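Nucleoporin nup120 (Schizosaccharomyces pombe, PDB 4GQ2) serves as a structural constituent of the nuclear pore complex, whose components can also dock transiently associated nuclear transport factors. Local coordinates at residues L424-F428 with L467-L472; L741-F746 with F823-A828; V817-F821 with L845-I849. All blocks are in the same frame, centred on the assembly; numbering follows the deposited sequence.

Contact 1. Residues L424-F428 with L467-L472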
loop_
_atom_site.group_PDB
_atom_site.type_symbol
_atom_site.label_atom_id
_atom_site.label_comp_id
_atom_site.label_asym_id
_atom_site.label_seq_id
_atom_site.Cartn_x
_atom_site.Cartn_y
_atom_site.Cartn_z
ATOM N N LEU A 424 -6.408 10.203 -2.270
ATOM C CA LEU A 424 -5.441 9.911 -1.218
ATOM C C LEU A 424 -4.538 8.754 -1.648
ATOM O O LEU A 424 -3.316 8.844 -1.530
ATOM C CB LEU A 424 -6.155 9.576 0.086
ATOM C CG LEU A 424 -5.336 9.457 1.367
ATOM C CD1 LEU A 424 -4.884 10.835 1.830
ATOM C CD2 LEU A 424 -6.142 8.756 2.456
ATOM N N GLN A 425 -5.141 7.681 -2.162
ATOM C CA GLN A 425 -4.365 6.563 -2.692
ATOM C C GLN A 425 -3.361 7.022 -3.745
ATOM O O GLN A 425 -2.176 6.703 -3.656
ATOM C CB GLN A 425 -5.265 5.470 -3.267
ATOM C CG GLN A 425 -5.386 4.247 -2.372
ATOM C CD GLN A 425 -5.123 2.937 -3.111
ATOM O OE1 GLN A 425 -5.201 1.855 -2.527
ATOM N NE2 GLN A 425 -4.800 3.032 -4.399
ATOM N N HIS A 426 -3.841 7.799 -4.711
ATOM C CA HIS A 426 -3.012 8.302 -5.795
ATOM C C HIS A 426 -1.840 9.137 -5.338
ATOM O O HIS A 426 -0.727 8.979 -5.835
ATOM C CB HIS A 426 -3.861 9.085 -6.796
ATOM C CG HIS A 426 -3.048 9.781 -7.856
ATOM N ND1 HIS A 426 -2.703 11.079 -7.768
ATOM C CD2 HIS A 426 -2.478 9.302 -9.034
ATOM C CE1 HIS A 426 -1.962 11.420 -8.838
ATOM N NE2 HIS A 426 -1.826 10.332 -9.612
ATOM N N ILE A 427 -2.074 10.032 -4.389
ATOM C CA ILE A 427 -1.016 10.908 -3.888
ATOM C C ILE A 427 0.050 10.158 -3.073
ATOM O O ILE A 427 1.234 10.471 -3.169
ATOM C CB ILE A 427 -1.611 12.065 -3.065
ATOM C CG1 ILE A 427 -2.423 12.980 -3.985
ATOM C CG2 ILE A 427 -0.520 12.852 -2.341
ATOM C CD1 ILE A 427 -3.312 13.960 -3.251
ATOM N N PHE A 428 -0.369 9.173 -2.280
ATOM C CA PHE A 428 0.565 8.443 -1.424
ATOM C C PHE A 428 1.230 7.223 -2.067
ATOM O O PHE A 428 2.081 6.586 -1.452
ATOM C CB PHE A 428 -0.087 8.098 -0.085
ATOM C CG PHE A 428 -0.118 9.258 0.866
ATOM C CD1 PHE A 428 -1.184 10.155 0.857
ATOM C CD2 PHE A 428 0.946 9.486 1.735
ATOM C CE1 PHE A 428 -1.199 11.242 1.718
ATOM C CE2 PHE A 428 0.937 10.569 2.597
ATOM C CZ PHE A 428 -0.138 11.447 2.591
ATOM N N LEU A 467 -0.026 11.456 8.851
ATOM C CA LEU A 467 0.158 12.362 7.714
ATOM C C LEU A 467 -0.989 12.239 6.710
ATOM O O LEU A 467 -1.540 13.252 6.264
ATOM C CB LEU A 467 1.508 12.128 7.018
ATOM C CG LEU A 467 1.886 13.082 5.879
ATOM C CD1 LEU A 467 1.934 14.526 6.359
ATOM C CD2 LEU A 467 3.220 12.679 5.271
ATOM N N LYS A 468 -1.332 10.995 6.369
ATOM C CA LYS A 468 -2.472 10.688 5.500
ATOM C C LYS A 468 -3.764 11.292 6.034
ATOM O O LYS A 468 -4.495 11.945 5.297
ATOM C CB LYS A 468 -2.641 9.177 5.330
ATOM C CG LYS A 468 -1.836 8.594 4.185
ATOM C CD LYS A 468 -2.505 7.350 3.629
ATOM C CE LYS A 468 -1.800 6.091 4.086
ATOM N NZ LYS A 468 -0.420 6.049 3.527
ATOM N N ASN A 469 -4.027 11.068 7.320
ATOM C CA ASN A 469 -5.193 11.631 7.995
ATOM C C ASN A 469 -5.200 13.160 8.038
ATOM O O ASN A 469 -6.258 13.782 7.952
ATOM C CB ASN A 469 -5.312 11.054 9.408
ATOM C CG ASN A 469 -5.484 9.544 9.405
ATOM O OD1 ASN A 469 -5.963 8.954 8.428
ATOM N ND2 ASN A 469 -5.088 8.908 10.494
ATOM N N ALA A 470 -4.013 13.751 8.164
ATOM C CA ALA A 470 -3.873 15.186 8.251
ATOM C C ALA A 470 -4.151 15.812 6.883
ATOM O O ALA A 470 -4.802 16.855 6.799
ATOM C CB ALA A 470 -2.484 15.554 8.758
ATOM N N VAL A 471 -3.668 15.158 5.823
ATOM C CA VAL A 471 -3.928 15.600 4.452
ATOM C C VAL A 471 -5.418 15.551 4.170
ATOM O O VAL A 471 -5.994 16.554 3.764
ATOM C CB VAL A 471 -3.145 14.772 3.399
ATOM C CG1 VAL A 471 -3.690 15.018 2.001
ATOM C CG2 VAL A 471 -1.672 15.139 3.417
ATOM N N LEU A 472 -6.041 14.394 4.414
ATOM C CA LEU A 472 -7.469 14.231 4.180
ATOM C C LEU A 472 -8.275 15.218 5.016
ATOM O O LEU A 472 -9.196 15.871 4.511
ATOM C CB LEU A 472 -7.932 12.793 4.465
ATOM C CG LEU A 472 -9.423 12.501 4.189
ATOM C CD1 LEU A 472 -9.663 11.048 3.809
ATOM C CD2 LEU A 472 -10.318 12.891 5.359
#
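Phe-428 and Lys-468 make the central contact between helices 419-428 and 464-478, part of a helical bundle that the chain adds within its beta-propeller region. The short segments run at 127° to each other with their axes 11.3 Å apart. In a CH-pi contact, Lys-468 CG stands 3.5 Å from the centroid of the Phe-428 ring, almost on the ring normal. Lysine suits this place because its methylene chain can cover an aromatic face while bends at chi3 and chi4 take the ammonium group past the Phe-428 CB end of the ring.

The other contacts pack hydrocarbon, except that one Leu-424 methyl rests on a backbone carbonyl oxygen. Val-471 CG2 and Leu-467 CD2 meet the edge of the same ring, the former 4.1 Å from Phe-428 CZ. Replacing Phe-428 with an alanine would probably leave the lysine methylenes without their flat support and open a gap beside Val-471. Ile-437 of helix 434-443 and Trp-503 of helix 492-515 add apolar surface around them. Leu-424, its CG trans to the backbone N (chi1 -170°), reaches over the partner helix: CD2 lies 4.4 Å from Leu-472 CD1, and CD1 rests 3.7 Å from Lys-468 O.

Contact 2. Residues L741-F746 with F823-A828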
loop_
_atom_site.group_PDB
_atom_site.type_symbol
_atom_site.label_atom_id
_atom_site.label_comp_id
_atom_site.label_asym_id
_atom_site.label_seq_id
_atom_site.Cartn_x
_atom_site.Cartn_y
_atom_site.Cartn_z
ATOM N N LEU A 741 -0.457 -1.552 1.320
ATOM C CA LEU A 741 -0.867 -2.074 2.607
ATOM C C LEU A 741 0.188 -1.804 3.673
ATOM O O LEU A 741 1.249 -2.438 3.701
ATOM C CB LEU A 741 -1.174 -3.564 2.492
ATOM C CG LEU A 741 -1.850 -4.298 3.655
ATOM C CD1 LEU A 741 -2.801 -3.410 4.437
ATOM C CD2 LEU A 741 -2.600 -5.491 3.095
ATOM N N LEU A 742 -0.110 -0.850 4.550
ATOM C CA LEU A 742 0.835 -0.449 5.586
ATOM C C LEU A 742 0.761 -1.370 6.780
ATOM O O LEU A 742 -0.321 -1.648 7.302
ATOM C CB LEU A 742 0.614 1.010 5.992
ATOM C CG LEU A 742 1.211 1.973 4.968
ATOM C CD1 LEU A 742 0.653 3.375 5.143
ATOM C CD2 LEU A 742 2.730 1.966 5.073
ATOM N N LEU A 743 1.926 -1.844 7.199
ATOM C CA LEU A 743 2.045 -2.809 8.277
ATOM C C LEU A 743 2.033 -2.129 9.638
ATOM O O LEU A 743 2.436 -0.977 9.772
ATOM C CB LEU A 743 3.325 -3.639 8.106
ATOM C CG LEU A 743 3.376 -4.614 6.924
ATOM C CD1 LEU A 743 4.674 -5.400 6.944
ATOM C CD2 LEU A 743 2.176 -5.556 6.915
ATOM N N GLU A 744 1.575 -2.861 10.647
ATOM C CA GLU A 744 1.533 -2.353 12.011
ATOM C C GLU A 744 2.909 -2.377 12.676
ATOM O O GLU A 744 3.726 -3.270 12.425
ATOM C CB GLU A 744 0.513 -3.136 12.841
ATOM C CG GLU A 744 -0.929 -2.862 12.436
ATOM C CD GLU A 744 -1.916 -3.863 13.015
ATOM O OE1 GLU A 744 -1.770 -5.079 12.758
ATOM O OE2 GLU A 744 -2.857 -3.427 13.714
ATOM N N LYS A 745 3.155 -1.366 13.504
ATOM C CA LYS A 745 4.356 -1.286 14.330
ATOM C C LYS A 745 3.971 -1.340 15.807
ATOM O O LYS A 745 2.941 -0.788 16.209
ATOM C CB LYS A 745 5.143 -0.008 14.025
ATOM C CG LYS A 745 6.273 -0.179 13.013
ATOM C CD LYS A 745 5.784 -0.126 11.572
ATOM C CE LYS A 745 6.943 -0.024 10.590
ATOM N NZ LYS A 745 7.805 -1.242 10.523
ATOM N N PHE A 746 4.799 -2.006 16.609
ATOM C CA PHE A 746 4.485 -2.241 18.020
ATOM C C PHE A 746 5.383 -1.447 18.971
ATOM O O PHE A 746 6.593 -1.344 18.768
ATOM C CB PHE A 746 4.551 -3.740 18.343
ATOM C CG PHE A 746 3.924 -4.618 17.291
ATOM C CD1 PHE A 746 2.540 -4.653 17.123
ATOM C CD2 PHE A 746 4.717 -5.410 16.466
ATOM C CE1 PHE A 746 1.965 -5.459 16.152
ATOM C CE2 PHE A 746 4.146 -6.217 15.496
ATOM C CZ PHE A 746 2.768 -6.243 15.340
ATOM N N PHE A 823 3.839 -13.171 11.855
ATOM C CA PHE A 823 4.481 -11.921 12.277
ATOM C C PHE A 823 3.476 -10.945 12.877
ATOM O O PHE A 823 3.778 -9.767 13.073
ATOM C CB PHE A 823 5.287 -11.291 11.135
ATOM C CG PHE A 823 6.666 -11.874 10.988
ATOM C CD1 PHE A 823 6.849 -13.129 10.410
ATOM C CD2 PHE A 823 7.783 -11.178 11.443
ATOM C CE1 PHE A 823 8.119 -13.682 10.289
ATOM C CE2 PHE A 823 9.055 -11.724 11.330
ATOM C CZ PHE A 823 9.225 -12.977 10.745
ATOM N N LYS A 824 2.286 -11.461 13.183
ATOM C CA LYS A 824 1.288 -10.737 13.982
ATOM C C LYS A 824 0.769 -9.502 13.256
ATOM O O LYS A 824 0.340 -8.531 13.880
ATOM C CB LYS A 824 1.843 -10.401 15.378
ATOM C CG LYS A 824 2.407 -11.616 16.103
ATOM C CD LYS A 824 2.764 -11.329 17.552
ATOM C CE LYS A 824 3.062 -12.627 18.293
ATOM N NZ LYS A 824 3.171 -12.448 19.769
ATOM N N GLN A 825 0.806 -9.566 11.925
ATOM C CA GLN A 825 0.242 -8.530 11.074
ATOM C C GLN A 825 -1.236 -8.821 10.822
ATOM O O GLN A 825 -1.669 -9.061 9.677
ATOM C CB GLN A 825 1.032 -8.412 9.761
ATOM C CG GLN A 825 2.455 -7.898 9.941
ATOM C CD GLN A 825 2.492 -6.493 10.517
ATOM O OE1 GLN A 825 1.628 -5.668 10.221
ATOM N NE2 GLN A 825 3.492 -6.215 11.344
ATOM N N TYR A 826 -2.005 -8.776 11.908
ATOM C CA TYR A 826 -3.396 -9.210 11.902
ATOM C C TYR A 826 -4.293 -8.339 11.039
ATOM O O TYR A 826 -5.179 -8.854 10.351
ATOM C CB TYR A 826 -3.931 -9.314 13.334
ATOM C CG TYR A 826 -3.147 -10.288 14.200
ATOM C CD1 TYR A 826 -2.849 -11.572 13.739
ATOM C CD2 TYR A 826 -2.721 -9.936 15.481
ATOM C CE1 TYR A 826 -2.134 -12.468 14.515
ATOM C CE2 TYR A 826 -2.008 -10.831 16.271
ATOM C CZ TYR A 826 -1.722 -12.095 15.780
ATOM O OH TYR A 826 -1.021 -13.003 16.540
ATOM N N ASN A 827 -4.057 -7.028 11.059
ATOM C CA ASN A 827 -4.824 -6.103 10.222
ATOM C C ASN A 827 -4.603 -6.382 8.723
ATOM O O ASN A 827 -5.563 -6.532 7.962
ATOM C CB ASN A 827 -4.492 -4.651 10.577
ATOM C CG ASN A 827 -5.297 -3.649 9.765
ATOM O OD1 ASN A 827 -6.501 -3.463 9.982
ATOM N ND2 ASN A 827 -4.630 -2.989 8.824
ATOM N N ALA A 828 -3.339 -6.489 8.317
ATOM C CA ALA A 828 -2.992 -6.859 6.940
ATOM C C ALA A 828 -3.750 -8.105 6.513
ATOM O O ALA A 828 -4.427 -8.102 5.481
ATOM C CB ALA A 828 -1.492 -7.089 6.815
HETATM O O HOH W 1 -0.986 -5.610 10.211
#
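Gln-825 clasps the backbone of Glu-744 with both ends of its amide, bonding to the N-H and the C=O of that one residue. Its OE1 accepts the Glu-744 N-H at 2.8 Å, in the carbonyl plane and on a lone pair, while its NE2 donates to Glu-744 O at 3.1 Å in a nearly straight bond (174°). A bend at chi2 (-62°) turns the amide toward the 741-746 loop, and the two bonds fix its rotation. Glutamine fits because it offers donor and acceptor together. A water donates to Glu-744 OE1 and Gln-825 OE1 and accepts from Ala-828 N, linking the carboxylate to the first turn of helix 826-832; its direct bond from Asn-827 N is weak. Beside these polar bonds, Leu-743 CD2 packs 4.0 Å from the small Ala-828 CB, and Leu-741 approaches the same methyl.

The other end is looser: Phe-746, exposed and poorly ordered, brings CZ to 3.6 Å from Lys-824 O. Lys-824, with positive phi, is the C-prime residue of the Schellman motif ending helix 812-822. The loop following helix 719-739 is thus fastened at the turn between helices 812-822 and 826-832, with Leu-820 of the former against Leu-743.

Contact 3. Residues V817-F821 with L845-I849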
loop_
_atom_site.group_PDB
_atom_site.type_symbol
_atom_site.label_atom_id
_atom_site.label_comp_id
_atom_site.label_asym_id
_atom_site.label_seq_id
_atom_site.Cartn_x
_atom_site.Cartn_y
_atom_site.Cartn_z
ATOM N N VAL A 817 -0.066 -14.724 3.349
ATOM C CA VAL A 817 -0.920 -14.388 4.499
ATOM C C VAL A 817 -0.506 -15.149 5.764
ATOM O O VAL A 817 -0.492 -14.575 6.870
ATOM C CB VAL A 817 -2.420 -14.616 4.196
ATOM C CG1 VAL A 817 -3.272 -14.374 5.430
ATOM C CG2 VAL A 817 -2.879 -13.706 3.067
ATOM N N GLU A 818 -0.139 -16.419 5.594
ATOM C CA GLU A 818 0.286 -17.257 6.718
ATOM C C GLU A 818 1.518 -16.657 7.395
ATOM O O GLU A 818 1.585 -16.602 8.623
ATOM C CB GLU A 818 0.538 -18.704 6.268
ATOM C CG GLU A 818 0.580 -19.731 7.395
ATOM C CD GLU A 818 1.986 -20.087 7.852
ATOM O OE1 GLU A 818 2.967 -19.632 7.226
ATOM O OE2 GLU A 818 2.117 -20.839 8.840
ATOM N N LYS A 819 2.467 -16.176 6.593
ATOM C CA LYS A 819 3.670 -15.529 7.128
ATOM C C LYS A 819 3.355 -14.215 7.829
ATOM O O LYS A 819 3.918 -13.912 8.889
ATOM C CB LYS A 819 4.706 -15.301 6.033
ATOM C CG LYS A 819 5.476 -16.547 5.628
ATOM C CD LYS A 819 6.363 -17.044 6.763
ATOM C CE LYS A 819 7.264 -18.182 6.312
ATOM N NZ LYS A 819 6.498 -19.275 5.652
ATOM N N LEU A 820 2.452 -13.438 7.239
ATOM C CA LEU A 820 2.018 -12.180 7.847
ATOM C C LEU A 820 1.418 -12.468 9.219
ATOM O O LEU A 820 1.682 -11.750 10.188
ATOM C CB LEU A 820 1.010 -11.445 6.951
ATOM C CG LEU A 820 1.557 -10.715 5.712
ATOM C CD1 LEU A 820 0.427 -10.255 4.793
ATOM C CD2 LEU A 820 2.417 -9.529 6.121
ATOM N N PHE A 821 0.628 -13.539 9.282
ATOM C CA PHE A 821 -0.012 -13.954 10.514
ATOM C C PHE A 821 1.033 -14.281 11.566
ATOM O O PHE A 821 0.994 -13.725 12.664
ATOM C CB PHE A 821 -0.955 -15.140 10.283
ATOM C CG PHE A 821 -1.780 -15.484 11.486
ATOM C CD1 PHE A 821 -2.960 -14.792 11.753
ATOM C CD2 PHE A 821 -1.365 -16.480 12.373
ATOM C CE1 PHE A 821 -3.721 -15.097 12.872
ATOM C CE2 PHE A 821 -2.123 -16.785 13.497
ATOM C CZ PHE A 821 -3.303 -16.092 13.746
ATOM N N LEU A 845 -6.851 -20.893 8.390
ATOM C CA LEU A 845 -6.177 -19.610 8.579
ATOM C C LEU A 845 -7.177 -18.442 8.603
ATOM O O LEU A 845 -7.005 -17.508 9.384
ATOM C CB LEU A 845 -5.075 -19.404 7.534
ATOM C CG LEU A 845 -4.246 -18.116 7.548
ATOM C CD1 LEU A 845 -3.350 -17.996 8.780
ATOM C CD2 LEU A 845 -3.431 -18.067 6.264
ATOM N N LYS A 846 -8.217 -18.501 7.768
ATOM C CA LYS A 846 -9.325 -17.536 7.857
ATOM C C LYS A 846 -9.858 -17.499 9.291
ATOM O O LYS A 846 -10.078 -16.430 9.852
ATOM C CB LYS A 846 -10.461 -17.899 6.901
ATOM C CG LYS A 846 -10.123 -17.756 5.428
ATOM C CD LYS A 846 -11.342 -17.952 4.535
ATOM C CE LYS A 846 -12.359 -16.835 4.713
ATOM N NZ LYS A 846 -13.376 -16.832 3.623
ATOM N N ALA A 847 -10.026 -18.676 9.885
ATOM C CA ALA A 847 -10.526 -18.793 11.247
ATOM C C ALA A 847 -9.603 -18.141 12.282
ATOM O O ALA A 847 -10.060 -17.398 13.153
ATOM C CB ALA A 847 -10.779 -20.254 11.584
ATOM N N LEU A 848 -8.306 -18.416 12.182
ATOM C CA LEU A 848 -7.335 -17.792 13.073
ATOM C C LEU A 848 -7.318 -16.269 12.955
ATOM O O LEU A 848 -7.192 -15.574 13.957
ATOM C CB LEU A 848 -5.936 -18.324 12.806
ATOM C CG LEU A 848 -5.624 -19.802 13.023
ATOM C CD1 LEU A 848 -4.198 -20.010 12.573
ATOM C CD2 LEU A 848 -5.797 -20.215 14.479
ATOM N N ILE A 849 -7.424 -15.759 11.727
ATOM C CA ILE A 849 -7.418 -14.320 11.481
ATOM C C ILE A 849 -8.661 -13.692 12.132
ATOM O O ILE A 849 -8.551 -12.726 12.889
ATOM C CB ILE A 849 -7.375 -13.991 9.967
ATOM C CG1 ILE A 849 -6.039 -14.423 9.356
ATOM C CG2 ILE A 849 -7.607 -12.499 9.727
ATOM C CD1 ILE A 849 -6.112 -14.678 7.858
#
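Phe-821 is the largest bump of this interface: from helix 812-822 its ring enters a hollow formed by Leu-845, Leu-848 and Ile-849 of helix 840-852. Both segments lie within the HEAT-repeat region of the protein; they are 33° from parallel, with axes 11.1 Å apart. That separation suits a long aromatic side chain. With chi1 at -172°, CG points away from the backbone N and the ring extends toward the partner helix. The three walls of the hollow are met by different parts of the ring. CZ reaches deepest, 3.6 Å from Leu-848 CB; CD1 lies 3.9 Å from Ile-849 CG1; and CG, near the root of the ring, is 4.0 Å from Leu-845 CD1. The ring is oblique to all three contacts.

Leu-845 supplies the answering bump. Its forked end reaches between Phe-821 and Val-817, one turn apart: CD1 takes the phenylalanine side, while CD2 lies 3.8 Å from Val-817 CG1 and 3.7 Å from Glu-818 N. Branched leucine suits this position because its two methyls serve two neighbours at once. The short, beta-branched Val-817 fills the remaining dip, its CG1 also meeting Ile-849 CD1 at 3.7 Å. Behind them, Cys-829 of helix 826-832 touches both Val-817 and Ile-849.

Of its side chain, Glu-818 lends CB to the packing, beside its backbone N; its carboxylate leads away, where OE2 accepts a hydrogen bond from Val-879 N. With no hydrogen bond or salt bridge joining the segments, the helices are held here by shape and the burial of hydrocarbon, and their relative placement probably depends on how closely these side chains fit.

Overall arrangement
Along the chain contact 1 closes first, within the beta-propeller region; contacts 2 and 3 follow and alternate their segments. The centres of contacts 1 and 2 are about 19 Å apart, those of 2 and 3 about 12 Å, and those of 1 and 3 about 28 Å, making contact 2 the intermediate. Leu-742 of its loop packs against Lys-468 of contact 1, while Tyr-826 meets Phe-821 of contact 3 edge-to-face. Helices 812-822, 826-832 and 840-852 succeed one another, so contact 3 pairs the outer two and contact 2 involves the middle one. Together the contacts connect the helices inserted in the propeller region with the HEAT-repeat region, consistent with one continuous scaffold.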